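Local coordinates for protein WYL1 (Ruminococcus sp., PDB 6OAW) that is an accessory protein of the Type VI-D CRISPR-Cas system with a modulatory role, carries a WYL domain and probably acts on the RNA-guided effector nuclease, at residues I37-I42 with C178-L183; N212-E217 with S243-A248; Y236-C241 with D299-S304. All blocks are in the same frame, centred on the assembly; numbering follows the deposited sequence.

How the contacts relate
The three contacts run from the junction beside the probable WYL-domain sheet out along it. Contact 1 joins two helices by a partly buried salt bridge near the centre of the chain. Contact 3, the buried one of the three apart from exposed R301, is aromatic and apolar, setting a tyrosine of strand 237-243 on the loop after helix 287-298. Contact 2, about 21 Å from the chain centre and partly buried, lies between two loops at the strand ends, where a carboxylate meets a ring edge. Contacts 2 and 3 both draw on strand 237-243 and meet through Y214 and S304, probably by a hydrogen bond; contact 1 touches contact 3 where N237 faces C178 and E181.

Contact 1 of 3, residues I37-I42 with C178-L183; sequences IKDKSI and CERERL
D39 and R180 meet as a two-pronged salt bridge, the carboxylate lying at the edge of the guanidinium with the two planes only 8° apart. R180 presents its side rather than its end: NE gives a hydrogen bond to D39 OD2 at 2.7 Å and NH2 one to D39 OD1 at 3.0 Å. Both oxygens are met on the syn side, and the bonds are fairly straight, 156° at NE. The bend at chi3 (-38°) brings NE to the acid, chi4 turns the guanidinium close to the carboxylate plane, and the two side chains cross at about a right angle. This is the only touching pair between helices 30-44 and 177-184, as far as 37-42 and 178-183 go.

Neighbours hold each partner in place. Y172 of helix 161-172 hydrogen-bonds D39 OD2, while R180 NH2 also bridges to D177 and NH1 reaches the carbonyl of L175. A leucine in place of R180 would probably leave the buried D39 carboxylate without its countercharge, with Y172 still bonded to one oxygen. Flat, paired bonding of this kind fixes the rotation of both groups and is likely to favour the ionised form of D39.

Contact 2 of 3, residues N212-E217 with S243-A248; sequences NMYSRE and SDEKSA
Y214 and E245 make a loop-to-loop contact at the end of the antiparallel sheet, with a carboxylate laid against the edge of a tyrosine ring and no hydrogen bond passing between the two segments. Residues 212-217 connect strands 205-211 and 219-230, and residues 243-248 lead from strand 237-243 into a type I turn, E245 to A248, before strand 253-258.

A chi1 of -170° swings E245 CG away from its own amide nitrogen, and the chain runs on extended, which carries the carboxylate across to the other loop. Its OE1 comes 3.3 Å from Y214 CD2, near the ring plane, and so faces the positive rim of the ring instead of its electron-rich face, while OE2 sits 3.4 Å from Y214 CB. Ring and carboxylate are turned 55° against each other. Over one face of that ring lies the selenomethionine M213, its CG 3.5 Å above the plane and over the centre.

Each loop is tied up internally. S243 OG accepts from E245 N at 3.1 Å, an ST turn that leads into the type I turn, and S215 OG donates to E217 O at 3.0 Å.

The polar ends find their partners mostly on the strands around. E245 OE1 bonds Y257 OH of strand 253-258 and OE2 bridges to R219 at the start of strand 219-230, where I221 also touches E245. Y214 packs edge-to-face with Y257, and its hydroxyl hydrogen-bonds D255 of that strand and probably S304 in the loop after helix 287-298.

Contact 3 of 3, residues Y236-C241 with D299-S304; sequences YNYLVC and DPRFGS
Strand 237-241 runs past the irregular loop 299-304 without backbone bonding between them, the nearest CA pair being Y238 and P300 at 6.5 Å. Y238 leaves the strand toward the loop, and its ring meets P300: P300 CB lies 3.8 Å from Y238 CG, and the two side chains cross at about a right angle. The chain turn at the proline also brings its carbonyl over the same residue, P300 O standing 3.4 Å above the ring plane and offset toward the rim. S256 OG of strand 253-258 hydrogen-bonds that oxygen. Further out along the ring, the tyrosine hydroxyl rests against the aliphatic part of R301; Y238 OH lies 3.5 Å from R301 CG.

The loop is shaped by an Asx motif where helix 287-298 ends. D299 OD1 accepts from F302 N at 3.0 Å in a nearly straight bond (172°), approached from above the carboxylate plane, and G303 N bonds back to D299 O. This fold of the backbone is consistent with the way P300 and R301 come round to the antiparallel sheet, probably that of the WYL domain.

The R301 chain stays extended from CG to NE, passing the tyrosine hydroxyl on its way out; its guanidinium has F302 CZ 3.4 Å above one face. F302 in turn touches Q352 and Y355 of helix 350-357, while S256 and R258 of strand 253-258 pack against Y238. Just before the strand, Y236 packs on L326 of the second subunit.

Contact 1 of 3, residues I37-I42 with C178-L183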
# COMPACT_ATOMS: atom_id res chain seq x y z
N ILE B 37 9.41 -13.68 0.84
CA ILE B 37 9.98 -14.45 -0.31
C ILE B 37 10.36 -13.50 -1.46
O ILE B 37 11.52 -13.58 -1.94
CB ILE B 37 8.97 -15.56 -0.74
CG1 ILE B 37 9.10 -16.77 0.18
CG2 ILE B 37 9.11 -15.98 -2.19
CD1 ILE B 37 10.42 -17.51 0.01
N LYS B 38 9.44 -12.66 -1.92
CA LYS B 38 9.70 -11.66 -2.99
C LYS B 38 10.88 -10.79 -2.55
O LYS B 38 11.87 -10.71 -3.31
CB LYS B 38 8.46 -10.82 -3.33
CG LYS B 38 7.28 -11.57 -3.94
N ASP B 39 10.82 -10.18 -1.35
CA ASP B 39 11.85 -9.20 -0.95
C ASP B 39 13.20 -9.92 -0.90
O ASP B 39 14.18 -9.34 -1.34
CB ASP B 39 11.57 -8.52 0.39
CG ASP B 39 10.33 -7.64 0.42
OD1 ASP B 39 9.78 -7.38 -0.65
OD2 ASP B 39 9.92 -7.25 1.55
N LYS B 40 13.24 -11.15 -0.40
CA LYS B 40 14.49 -11.94 -0.26
C LYS B 40 15.11 -12.18 -1.64
O LYS B 40 16.32 -12.03 -1.76
CB LYS B 40 14.19 -13.27 0.42
CG LYS B 40 15.38 -14.10 0.84
CD LYS B 40 14.94 -15.39 1.49
CE LYS B 40 16.05 -16.42 1.61
NZ LYS B 40 16.63 -16.79 0.30
N SER B 41 14.34 -12.58 -2.65
CA SER B 41 14.95 -12.89 -3.97
C SER B 41 15.34 -11.58 -4.65
O SER B 41 16.33 -11.59 -5.35
CB SER B 41 14.14 -13.80 -4.86
OG SER B 41 12.81 -13.33 -4.99
N ILE B 42 14.65 -10.47 -4.39
CA ILE B 42 15.09 -9.14 -4.90
C ILE B 42 16.35 -8.72 -4.15
O ILE B 42 17.30 -8.29 -4.81
CB ILE B 42 13.97 -8.09 -4.83
CG1 ILE B 42 12.85 -8.42 -5.82
CG2 ILE B 42 14.54 -6.67 -5.04
CD1 ILE B 42 11.56 -7.68 -5.51
N CYS B 178 9.39 1.02 -0.13
CA CYS B 178 10.54 1.87 0.29
C CYS B 178 10.80 1.69 1.78
O CYS B 178 12.01 1.71 2.17
CB CYS B 178 10.38 3.34 -0.12
SG CYS B 178 9.15 4.32 0.78
N GLU B 179 9.76 1.48 2.59
CA GLU B 179 9.99 1.23 4.03
C GLU B 179 10.69 -0.11 4.20
O GLU B 179 11.68 -0.15 4.92
CB GLU B 179 8.69 1.29 4.84
CG GLU B 179 8.27 2.72 5.18
CD GLU B 179 6.81 2.83 5.60
OE1 GLU B 179 5.96 2.01 5.14
OE2 GLU B 179 6.52 3.70 6.44
N ARG B 180 10.23 -1.16 3.52
CA ARG B 180 10.83 -2.51 3.69
C ARG B 180 12.29 -2.44 3.26
O ARG B 180 13.13 -3.03 3.95
CB ARG B 180 10.05 -3.59 2.93
CG ARG B 180 8.65 -3.78 3.48
CD ARG B 180 7.92 -4.98 2.95
NE ARG B 180 8.17 -5.24 1.54
CZ ARG B 180 7.51 -4.70 0.51
NH1 ARG B 180 6.55 -3.81 0.70
NH2 ARG B 180 7.87 -5.03 -0.72
N GLU B 181 12.57 -1.68 2.20
CA GLU B 181 13.93 -1.56 1.64
C GLU B 181 14.86 -0.89 2.66
O GLU B 181 16.04 -1.28 2.74
CB GLU B 181 13.87 -0.81 0.31
CG GLU B 181 15.16 -0.90 -0.46
CD GLU B 181 15.29 0.10 -1.60
OE1 GLU B 181 15.20 1.34 -1.33
OE2 GLU B 181 15.45 -0.38 -2.73
N ARG B 182 14.36 0.04 3.47
CA ARG B 182 15.22 0.77 4.44
C ARG B 182 15.56 -0.15 5.60
O ARG B 182 16.66 -0.04 6.12
CB ARG B 182 14.58 2.08 4.91
CG ARG B 182 14.30 3.05 3.78
CD ARG B 182 14.33 4.49 4.26
NE ARG B 182 13.13 4.85 4.99
CZ ARG B 182 11.94 5.10 4.44
NH1 ARG B 182 11.78 5.01 3.14
NH2 ARG B 182 10.90 5.41 5.19
N LEU B 183 14.68 -1.06 5.99
CA LEU B 183 15.00 -2.10 6.99
C LEU B 183 16.09 -3.03 6.42
O LEU B 183 17.07 -3.30 7.15
CB LEU B 183 13.74 -2.89 7.35
CG LEU B 183 12.75 -2.15 8.24
CD1 LEU B 183 11.48 -2.97 8.43
CD2 LEU B 183 13.38 -1.80 9.58

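Contact 2 of 3, residues N212-E217 with S243-A248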
# COMPACT_ATOMS: atom_id res chain seq x y z
N ASN B 212 27.11 -0.34 -8.30
CA ASN B 212 26.73 -0.92 -9.63
C ASN B 212 25.46 -0.19 -10.07
O ASN B 212 24.66 -0.75 -10.84
CB ASN B 212 26.62 -2.45 -9.58
CG ASN B 212 25.59 -2.95 -8.60
OD1 ASN B 212 24.95 -2.18 -7.90
ND2 ASN B 212 25.41 -4.26 -8.55
N MSE B 213 25.28 1.04 -9.59
CA MSE B 213 24.17 1.93 -10.03
C MSE B 213 24.32 2.29 -11.52
O MSE B 213 23.29 2.28 -12.21
CB MSE B 213 24.18 3.20 -9.18
CG MSE B 213 23.23 4.27 -9.65
SE MSE B 213 21.40 3.64 -9.36
CE MSE B 213 20.24 5.05 -10.11
N TYR B 214 25.54 2.64 -11.97
CA TYR B 214 25.83 3.13 -13.34
C TYR B 214 26.83 2.20 -14.06
O TYR B 214 27.39 2.61 -15.08
CB TYR B 214 26.34 4.59 -13.29
CG TYR B 214 25.31 5.57 -12.79
CD1 TYR B 214 24.07 5.67 -13.41
CD2 TYR B 214 25.54 6.37 -11.66
CE1 TYR B 214 23.09 6.53 -12.95
CE2 TYR B 214 24.57 7.24 -11.19
CZ TYR B 214 23.35 7.33 -11.85
OH TYR B 214 22.35 8.15 -11.41
N SER B 215 27.02 0.98 -13.54
CA SER B 215 27.98 -0.03 -14.08
C SER B 215 27.49 -1.45 -13.76
O SER B 215 26.79 -1.62 -12.75
CB SER B 215 29.37 0.23 -13.55
OG SER B 215 29.35 0.59 -12.18
N ARG B 216 27.84 -2.42 -14.62
CA ARG B 216 27.54 -3.87 -14.41
C ARG B 216 28.46 -4.38 -13.30
O ARG B 216 27.93 -5.03 -12.40
CB ARG B 216 27.72 -4.71 -15.69
CG ARG B 216 27.18 -6.14 -15.57
N GLU B 217 29.78 -4.09 -13.36
CA GLU B 217 30.73 -4.40 -12.26
C GLU B 217 30.78 -3.21 -11.27
O GLU B 217 30.68 -2.06 -11.71
CB GLU B 217 32.13 -4.75 -12.76
CG GLU B 217 32.17 -5.81 -13.88
CD GLU B 217 31.84 -7.27 -13.57
OE1 GLU B 217 31.44 -7.61 -12.43
OE2 GLU B 217 31.96 -8.10 -14.51
N SER B 243 28.96 13.06 -6.23
CA SER B 243 29.76 11.87 -6.59
C SER B 243 30.82 12.23 -7.64
O SER B 243 30.60 13.18 -8.41
CB SER B 243 28.88 10.79 -7.06
OG SER B 243 29.64 9.74 -7.63
N ASP B 244 31.94 11.50 -7.63
CA ASP B 244 33.06 11.68 -8.59
C ASP B 244 32.97 10.60 -9.68
O ASP B 244 33.91 10.47 -10.45
CB ASP B 244 34.40 11.66 -7.85
CG ASP B 244 34.84 10.27 -7.42
OD1 ASP B 244 34.03 9.33 -7.60
OD2 ASP B 244 35.99 10.12 -6.97
N GLU B 245 31.87 9.86 -9.77
CA GLU B 245 31.74 8.73 -10.71
C GLU B 245 31.74 9.27 -12.15
O GLU B 245 32.49 8.71 -12.97
CB GLU B 245 30.50 7.89 -10.43
CG GLU B 245 30.48 6.59 -11.23
CD GLU B 245 29.30 5.68 -10.97
OE1 GLU B 245 28.45 6.05 -10.13
OE2 GLU B 245 29.24 4.61 -11.61
N LYS B 246 30.94 10.29 -12.43
CA LYS B 246 30.59 10.72 -13.81
C LYS B 246 31.83 11.29 -14.52
O LYS B 246 31.92 11.17 -15.76
CB LYS B 246 29.42 11.71 -13.78
N SER B 247 32.77 11.87 -13.77
CA SER B 247 34.05 12.43 -14.28
C SER B 247 35.18 11.42 -14.03
O SER B 247 36.34 11.75 -14.30
CB SER B 247 34.34 13.74 -13.64
OG SER B 247 34.51 13.54 -12.26
N ALA B 248 34.85 10.24 -13.50
CA ALA B 248 35.80 9.13 -13.25
C ALA B 248 36.92 9.61 -12.31
O ALA B 248 38.09 9.52 -12.71
CB ALA B 248 36.37 8.62 -14.56

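Contact 3 of 3, residues Y236-C241 with D299-S304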
# COMPACT_ATOMS: atom_id res chain seq x y z
N TYR B 236 11.26 3.15 -4.24
CA TYR B 236 12.72 3.01 -4.02
C TYR B 236 13.26 4.15 -3.17
O TYR B 236 12.68 5.25 -3.20
CB TYR B 236 13.45 2.91 -5.36
CG TYR B 236 13.01 1.71 -6.17
CD1 TYR B 236 13.30 0.43 -5.73
CD2 TYR B 236 12.21 1.86 -7.29
CE1 TYR B 236 12.84 -0.69 -6.42
CE2 TYR B 236 11.75 0.76 -8.00
CZ TYR B 236 12.09 -0.52 -7.57
OH TYR B 236 11.63 -1.62 -8.26
N ASN B 237 14.33 3.88 -2.43
CA ASN B 237 15.13 4.89 -1.70
C ASN B 237 16.37 5.25 -2.51
O ASN B 237 17.03 4.35 -3.06
CB ASN B 237 15.51 4.41 -0.30
CG ASN B 237 14.28 4.06 0.52
OD1 ASN B 237 13.61 4.95 1.05
ND2 ASN B 237 13.96 2.78 0.56
N TYR B 238 16.70 6.54 -2.54
CA TYR B 238 17.86 7.12 -3.25
C TYR B 238 18.72 7.91 -2.26
O TYR B 238 18.18 8.66 -1.43
CB TYR B 238 17.38 8.02 -4.39
CG TYR B 238 16.60 7.32 -5.47
CD1 TYR B 238 15.24 7.09 -5.30
CD2 TYR B 238 17.19 6.86 -6.64
CE1 TYR B 238 14.49 6.45 -6.26
CE2 TYR B 238 16.44 6.23 -7.63
CZ TYR B 238 15.08 6.00 -7.43
OH TYR B 238 14.27 5.39 -8.34
N LEU B 239 20.04 7.79 -2.35
CA LEU B 239 20.97 8.76 -1.73
C LEU B 239 21.20 9.89 -2.73
O LEU B 239 21.86 9.65 -3.75
CB LEU B 239 22.29 8.09 -1.37
CG LEU B 239 23.35 9.06 -0.85
CD1 LEU B 239 22.84 9.83 0.36
CD2 LEU B 239 24.62 8.32 -0.50
N VAL B 240 20.65 11.07 -2.46
CA VAL B 240 21.02 12.30 -3.19
C VAL B 240 22.33 12.80 -2.60
O VAL B 240 22.44 12.87 -1.38
CB VAL B 240 19.91 13.37 -3.17
CG1 VAL B 240 20.35 14.61 -3.92
CG2 VAL B 240 18.62 12.84 -3.76
N CYS B 241 23.33 13.06 -3.44
CA CYS B 241 24.72 13.31 -2.98
C CYS B 241 25.52 14.04 -4.05
O CYS B 241 24.99 14.23 -5.14
CB CYS B 241 25.39 11.98 -2.66
SG CYS B 241 25.49 10.90 -4.10
N ASP B 299 12.84 15.09 -7.93
CA ASP B 299 12.78 13.88 -8.82
C ASP B 299 14.06 13.05 -8.71
O ASP B 299 15.01 13.22 -9.46
CB ASP B 299 12.42 14.26 -10.26
CG ASP B 299 11.96 13.03 -11.02
OD1 ASP B 299 12.39 11.90 -10.66
OD2 ASP B 299 11.11 13.18 -11.91
N PRO B 300 14.16 12.13 -7.74
CA PRO B 300 15.40 11.39 -7.56
C PRO B 300 15.62 10.23 -8.54
O PRO B 300 16.69 9.68 -8.47
CB PRO B 300 15.28 10.79 -6.15
CG PRO B 300 13.77 10.63 -5.99
CD PRO B 300 13.16 11.81 -6.72
N ARG B 301 14.62 9.89 -9.36
CA ARG B 301 14.83 8.86 -10.41
C ARG B 301 15.30 9.51 -11.70
O ARG B 301 16.24 8.99 -12.27
CB ARG B 301 13.59 8.04 -10.73
CG ARG B 301 13.95 6.78 -11.51
CD ARG B 301 12.78 5.89 -11.90
NE ARG B 301 13.20 4.87 -12.86
CZ ARG B 301 12.40 4.00 -13.47
NH1 ARG B 301 11.09 4.03 -13.25
NH2 ARG B 301 12.90 3.11 -14.31
N PHE B 302 14.60 10.52 -12.18
CA PHE B 302 14.80 11.08 -13.55
C PHE B 302 15.56 12.41 -13.50
O PHE B 302 16.09 12.79 -14.51
CB PHE B 302 13.47 11.24 -14.28
CG PHE B 302 12.76 9.93 -14.52
CD1 PHE B 302 13.39 8.91 -15.22
CD2 PHE B 302 11.51 9.70 -13.99
CE1 PHE B 302 12.76 7.69 -15.41
CE2 PHE B 302 10.87 8.48 -14.19
CZ PHE B 302 11.50 7.48 -14.90
N GLY B 303 15.65 13.08 -12.36
CA GLY B 303 16.45 14.32 -12.25
C GLY B 303 17.89 14.14 -12.72
O GLY B 303 18.43 15.12 -13.28
N SER B 304 18.46 12.94 -12.54
CA SER B 304 19.87 12.55 -12.85
C SER B 304 20.17 12.56 -14.36
O SER B 304 21.35 12.77 -14.71
CB SER B 304 20.17 11.18 -12.26
OG SER B 304 21.54 11.11 -11.88